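Side-chain contacts in Slr0280 protein (Synechocystis sp., PDB 5H3K), which is of unknown function but carries a phosphodiester glycosidase (NAGPA-like) domain and so may cleave sugar phosphodiesters: residues 526-531 with 558-563; 503-508 with 563-568. All coordinates share one frame; numbering follows the deposited sequence.

How the interactions relate
Of the parts involved, strand 504-507 comes first from the N terminus, then the 526-531 loop leading into strand 531-536, and last helix 558-567. Interaction 1 closes the shorter loop, from 526-531 to the first half of the helix; interaction 2 closes the longer one, from 503-508 to the second half, so the first is nested inside the second. Gln-563 belongs to both. The two centres lie about 11 Å apart, and the contacts touch where CD2 of Phe-561 comes 3.8 Å from CD1 of Leu-505. Together they bring one helix against an antiparallel sheet, near strand 531-536 and at strand 504-507.

Interaction 1 of 2, residues 526-531 with 558-563; sequences QQRASR and LGEFAQ
Arg-531 lays its aliphatic stem over the ring of Phe-561: its CB sits 3.3 Å from the ring centroid and 6° off the ring normal, a CH-pi contact with CB almost directly above the centre of the face. The next atom, CG, drifts toward the CG side of the ring. A bend at chi2 (-73°) then carries the guanidinium off the phenyl group to Leu-558, whose CD2 packs over one face, 3.7 Å from Arg-531 NH1. Ala-529 CB lies over the centre of the opposite face, while Leu-558 sits offset toward the rim; the guanidinium NE donates to the carbonyl oxygen of Ala-556. Cutting Phe-561 back to an alanine would probably leave the Arg-531 stem without its aromatic support and open a gap between helix and loop.

Farther out, water takes over. One molecule donates to Gln-527 O and accepts from the backbone N of Leu-558 at 2.9 Å, linking the loop to the first turn of the helix. Another bridges Arg-528 NE and Glu-560 OE2; the direct approach of that NE to Glu-560 OE1 is 4.3 Å, a proximity of charges alone. Glu-560 OE1 instead forms a salt bridge with Arg-550 and accepts from the backbone N of Ser-557. With Phe-561 also resting on Val-545 of strand 542-547, this is helix-on-antiparallel-sheet packing within the phosphodiester glycosidase family region.

Interaction 2 of 2, residues 503-508 with 563-568; sequences PLLIDQ and QILQQL
Leu-505 and Ile-506 turn toward Leu-565 and Gln-566 from a classic beta bulge, in which both strand residues face Ala-573 of the neighbouring strand 572-576. The setting is the packing of a helix on an antiparallel sheet: the axes of strand 504-507 and helix 563-567 approach to 8.7 Å and run in broadly the same direction, 34° apart. The bulge gives the contact its character, because two successive strand residues direct their CB atoms at the helix.

Ile-506 can be followed outward. Its CB starts toward the helix and branches there. The CG2 methyl lies anti to the backbone N, while CG1, beside that N, leads to the helix; with chi2 at 177° the chain stays extended and CD1 becomes the touching atom. CD1 of Ile-506 lies 3.6 Å from the backbone N of Gln-566. The same Ile-506 CD1 meets CB of Leu-565 at 3.9 Å. CB of Gln-566 is a little farther off, 4.1 Å from Ile-506 CD1. The isoleucine methyl thus meets helix backbone as well as side-chain carbons, and Met-511 of the adjoining strand 510-511 touches both Ile-506 and Gln-566.

Leu-505 makes a narrower contact. Its side chain and that of Leu-565 cross at about a right angle, and Leu-565 also packs on Ala-573, bringing the helix down onto the next strand. Where the two leucines meet, one methyl of each does the touching, Leu-505 CD1 lying 3.6 Å from Leu-565 CD1.

Interaction 1 of 2, residues 526-531 with 558-563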
loop_
_atom_site.group_PDB
_atom_site.type_symbol
_atom_site.label_atom_id
_atom_site.label_comp_id
_atom_site.label_asym_id
_atom_site.label_seq_id
_atom_site.Cartn_x
_atom_site.Cartn_y
_atom_site.Cartn_z
ATOM N N GLN A 526 -4.984 21.225 -9.592
ATOM C CA GLN A 526 -6.081 21.093 -10.556
ATOM C C GLN A 526 -6.127 19.698 -11.163
ATOM O O GLN A 526 -6.954 19.389 -12.011
ATOM C CB GLN A 526 -6.013 22.182 -11.629
ATOM C CG GLN A 526 -4.668 22.299 -12.310
ATOM C CD GLN A 526 -4.496 23.632 -13.033
ATOM O OE1 GLN A 526 -4.929 24.680 -12.539
ATOM N NE2 GLN A 526 -3.862 23.597 -14.207
ATOM N N GLN A 527 -5.245 18.838 -10.683
ATOM C CA GLN A 527 -5.142 17.490 -11.201
ATOM C C GLN A 527 -6.295 16.581 -10.727
ATOM O O GLN A 527 -6.744 16.672 -9.575
ATOM C CB GLN A 527 -3.786 16.943 -10.769
ATOM C CG GLN A 527 -3.433 15.564 -11.220
ATOM C CD GLN A 527 -2.016 15.212 -10.807
ATOM O OE1 GLN A 527 -1.568 15.579 -9.713
ATOM N NE2 GLN A 527 -1.295 14.516 -11.684
ATOM N N ARG A 528 -6.788 15.736 -11.634
ATOM C CA ARG A 528 -7.718 14.650 -11.298
ATOM C C ARG A 528 -6.942 13.330 -11.301
ATOM O O ARG A 528 -6.254 13.026 -12.273
ATOM C CB ARG A 528 -8.840 14.573 -12.334
ATOM C CG ARG A 528 -10.076 15.367 -11.967
ATOM C CD ARG A 528 -9.790 16.823 -11.835
ATOM N NE ARG A 528 -11.000 17.584 -11.534
ATOM C CZ ARG A 528 -11.012 18.902 -11.380
ATOM N NH1 ARG A 528 -12.146 19.539 -11.107
ATOM N NH2 ARG A 528 -9.880 19.581 -11.501
ATOM N N ALA A 529 -7.032 12.549 -10.225
ATOM C CA ALA A 529 -6.161 11.378 -10.107
ATOM C C ALA A 529 -6.681 10.317 -9.149
ATOM O O ALA A 529 -7.602 10.580 -8.369
ATOM C CB ALA A 529 -4.752 11.825 -9.664
ATOM N N SER A 530 -6.068 9.132 -9.197
ATOM C CA SER A 530 -6.229 8.143 -8.135
ATOM C C SER A 530 -5.786 8.808 -6.837
ATOM O O SER A 530 -4.890 9.660 -6.845
ATOM C CB SER A 530 -5.375 6.900 -8.395
ATOM O OG SER A 530 -5.758 6.282 -9.618
ATOM N N ARG A 531 -6.431 8.449 -5.730
ATOM C CA ARG A 531 -6.092 9.016 -4.417
ATOM C C ARG A 531 -5.964 7.964 -3.310
ATOM O O ARG A 531 -6.620 6.913 -3.341
ATOM C CB ARG A 531 -7.133 10.061 -3.990
ATOM C CG ARG A 531 -7.395 11.171 -5.014
ATOM C CD ARG A 531 -6.227 12.170 -5.095
ATOM N NE ARG A 531 -6.534 13.175 -6.110
ATOM C CZ ARG A 531 -5.712 14.140 -6.505
ATOM N NH1 ARG A 531 -4.507 14.269 -5.958
ATOM N NH2 ARG A 531 -6.113 14.984 -7.456
ATOM N N LEU A 558 -8.729 17.093 -5.452
ATOM C CA LEU A 558 -8.534 17.122 -3.995
ATOM C C LEU A 558 -9.837 17.446 -3.243
ATOM O O LEU A 558 -10.134 16.842 -2.205
ATOM C CB LEU A 558 -7.426 18.109 -3.596
ATOM C CG LEU A 558 -5.995 17.782 -4.030
ATOM C CD1 LEU A 558 -5.111 19.015 -3.813
ATOM C CD2 LEU A 558 -5.456 16.578 -3.262
ATOM N N GLY A 559 -10.612 18.399 -3.755
ATOM C CA GLY A 559 -11.878 18.748 -3.132
ATOM C C GLY A 559 -12.891 17.618 -3.165
ATOM O O GLY A 559 -13.608 17.369 -2.181
ATOM N N GLU A 560 -12.968 16.946 -4.312
ATOM C CA GLU A 560 -13.827 15.775 -4.460
ATOM C C GLU A 560 -13.421 14.655 -3.515
ATOM O O GLU A 560 -14.280 14.011 -2.910
ATOM C CB GLU A 560 -13.834 15.291 -5.912
ATOM C CG GLU A 560 -14.618 16.234 -6.831
ATOM C CD GLU A 560 -14.416 15.954 -8.315
ATOM O OE1 GLU A 560 -13.363 15.373 -8.682
ATOM O OE2 GLU A 560 -15.307 16.341 -9.120
ATOM N N PHE A 561 -12.115 14.424 -3.385
ATOM C CA PHE A 561 -11.632 13.379 -2.495
ATOM C C PHE A 561 -12.004 13.701 -1.044
ATOM O O PHE A 561 -12.411 12.814 -0.303
ATOM C CB PHE A 561 -10.115 13.178 -2.661
ATOM C CG PHE A 561 -9.584 11.927 -1.995
ATOM C CD1 PHE A 561 -10.268 10.718 -2.099
ATOM C CD2 PHE A 561 -8.388 11.962 -1.283
ATOM C CE1 PHE A 561 -9.782 9.551 -1.483
ATOM C CE2 PHE A 561 -7.885 10.811 -0.680
ATOM C CZ PHE A 561 -8.582 9.602 -0.770
ATOM N N ALA A 562 -11.893 14.972 -0.649
ATOM C CA ALA A 562 -12.342 15.399 0.682
ATOM C C ALA A 562 -13.827 15.103 0.898
ATOM O O ALA A 562 -14.232 14.652 1.973
ATOM C CB ALA A 562 -12.051 16.868 0.896
ATOM N N GLN A 563 -14.636 15.342 -0.126
ATOM C CA GLN A 563 -16.056 15.030 -0.043
ATOM C C GLN A 563 -16.284 13.532 0.061
ATOM O O GLN A 563 -17.146 13.079 0.820
ATOM C CB GLN A 563 -16.800 15.631 -1.241
ATOM C CG GLN A 563 -16.748 17.160 -1.280
ATOM C CD GLN A 563 -17.444 17.755 -2.496
ATOM O OE1 GLN A 563 -17.640 17.083 -3.511
ATOM N NE2 GLN A 563 -17.816 19.026 -2.399
HETATM O O HOH W 1 -7.109 18.500 -7.438
HETATM O O HOH W 2 -13.960 17.150 -11.492
#

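Interaction 2 of 2, residues 503-508 with 563-568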
loop_
_atom_site.group_PDB
_atom_site.type_symbol
_atom_site.label_atom_id
_atom_site.label_comp_id
_atom_site.label_asym_id
_atom_site.label_seq_id
_atom_site.Cartn_x
_atom_site.Cartn_y
_atom_site.Cartn_z
ATOM N N PRO A 503 -2.357 17.164 1.109
ATOM C CA PRO A 503 -2.706 18.082 2.203
ATOM C C PRO A 503 -3.621 17.464 3.243
ATOM O O PRO A 503 -4.252 16.424 3.005
ATOM C CB PRO A 503 -3.390 19.261 1.492
ATOM C CG PRO A 503 -3.774 18.743 0.130
ATOM C CD PRO A 503 -2.897 17.578 -0.200
ATOM N N LEU A 504 -3.676 18.091 4.409
ATOM C CA LEU A 504 -4.681 17.736 5.401
ATOM C C LEU A 504 -6.047 18.092 4.805
ATOM O O LEU A 504 -6.231 19.204 4.304
ATOM C CB LEU A 504 -4.434 18.518 6.690
ATOM C CG LEU A 504 -5.287 18.142 7.893
ATOM C CD1 LEU A 504 -4.977 16.713 8.320
ATOM C CD2 LEU A 504 -4.993 19.125 9.032
ATOM N N LEU A 505 -6.995 17.160 4.837
ATOM C CA LEU A 505 -8.277 17.376 4.146
ATOM C C LEU A 505 -9.424 17.661 5.113
ATOM O O LEU A 505 -10.229 18.570 4.882
ATOM C CB LEU A 505 -8.633 16.186 3.250
ATOM C CG LEU A 505 -7.669 15.908 2.098
ATOM C CD1 LEU A 505 -8.086 14.641 1.359
ATOM C CD2 LEU A 505 -7.622 17.098 1.138
ATOM N N ILE A 506 -9.511 16.875 6.182
ATOM C CA ILE A 506 -10.587 17.040 7.161
ATOM C C ILE A 506 -10.011 17.096 8.575
ATOM O O ILE A 506 -9.120 16.310 8.926
ATOM C CB ILE A 506 -11.621 15.888 7.054
ATOM C CG1 ILE A 506 -12.152 15.777 5.617
ATOM C CG2 ILE A 506 -12.764 16.094 8.052
ATOM C CD1 ILE A 506 -13.120 14.625 5.383
ATOM N N ASP A 507 -10.511 18.021 9.390
ATOM C CA ASP A 507 -10.034 18.151 10.765
ATOM C C ASP A 507 -11.201 18.448 11.698
ATOM O O ASP A 507 -11.896 19.456 11.524
ATOM C CB ASP A 507 -8.975 19.249 10.874
ATOM C CG ASP A 507 -8.263 19.240 12.218
ATOM O OD1 ASP A 507 -8.793 19.829 13.180
ATOM O OD2 ASP A 507 -7.169 18.645 12.311
ATOM N N GLN A 508 -11.417 17.557 12.665
ATOM C CA GLN A 508 -12.549 17.632 13.594
ATOM C C GLN A 508 -13.853 17.872 12.854
ATOM O O GLN A 508 -14.616 18.773 13.210
ATOM C CB GLN A 508 -12.332 18.726 14.650
ATOM C CG GLN A 508 -10.911 18.786 15.230
ATOM C CD GLN A 508 -10.543 17.607 16.135
ATOM O OE1 GLN A 508 -10.860 16.447 15.851
ATOM N NE2 GLN A 508 -9.853 17.909 17.231
ATOM N N GLN A 563 -14.636 15.342 -0.126
ATOM C CA GLN A 563 -16.056 15.030 -0.043
ATOM C C GLN A 563 -16.284 13.532 0.061
ATOM O O GLN A 563 -17.146 13.079 0.820
ATOM C CB GLN A 563 -16.800 15.631 -1.241
ATOM C CG GLN A 563 -16.748 17.160 -1.280
ATOM C CD GLN A 563 -17.444 17.755 -2.496
ATOM O OE1 GLN A 563 -17.640 17.083 -3.511
ATOM N NE2 GLN A 563 -17.816 19.026 -2.399
ATOM N N ILE A 564 -15.513 12.755 -0.699
ATOM C CA ILE A 564 -15.595 11.299 -0.605
ATOM C C ILE A 564 -15.324 10.821 0.823
ATOM O O ILE A 564 -16.065 9.995 1.363
ATOM C CB ILE A 564 -14.618 10.609 -1.607
ATOM C CG1 ILE A 564 -15.160 10.737 -3.043
ATOM C CG2 ILE A 564 -14.412 9.142 -1.238
ATOM C CD1 ILE A 564 -14.137 10.429 -4.143
ATOM N N LEU A 565 -14.275 11.357 1.437
ATOM C CA LEU A 565 -13.868 10.951 2.783
ATOM C C LEU A 565 -14.895 11.381 3.826
ATOM O O LEU A 565 -15.164 10.649 4.772
ATOM C CB LEU A 565 -12.488 11.533 3.127
ATOM C CG LEU A 565 -11.343 10.947 2.282
ATOM C CD1 LEU A 565 -10.121 11.841 2.346
ATOM C CD2 LEU A 565 -11.004 9.521 2.702
ATOM N N GLN A 566 -15.466 12.568 3.649
ATOM C CA GLN A 566 -16.553 13.010 4.518
ATOM C C GLN A 566 -17.732 12.038 4.434
ATOM O O GLN A 566 -18.301 11.656 5.457
ATOM C CB GLN A 566 -16.979 14.429 4.140
ATOM C CG GLN A 566 -18.060 15.013 5.018
ATOM C CD GLN A 566 -18.377 16.449 4.647
ATOM O OE1 GLN A 566 -18.565 16.776 3.471
ATOM N NE2 GLN A 566 -18.420 17.319 5.648
ATOM N N GLN A 567 -18.082 11.622 3.221
ATOM C CA GLN A 567 -19.121 10.606 3.005
ATOM C C GLN A 567 -18.817 9.262 3.683
ATOM O O GLN A 567 -19.725 8.533 4.092
ATOM C CB GLN A 567 -19.334 10.390 1.505
ATOM C CG GLN A 567 -20.299 11.369 0.877
ATOM C CD GLN A 567 -21.712 11.155 1.389
ATOM O OE1 GLN A 567 -22.331 10.122 1.122
ATOM N NE2 GLN A 567 -22.216 12.116 2.152
ATOM N N LEU A 568 -17.535 8.931 3.795
ATOM C CA LEU A 568 -17.115 7.687 4.426
ATOM C C LEU A 568 -17.116 7.770 5.944
ATOM O O LEU A 568 -16.881 6.772 6.625
ATOM C CB LEU A 568 -15.718 7.299 3.949
ATOM C CG LEU A 568 -15.645 6.868 2.493
ATOM C CD1 LEU A 568 -14.186 6.702 2.062
ATOM C CD2 LEU A 568 -16.411 5.574 2.318
#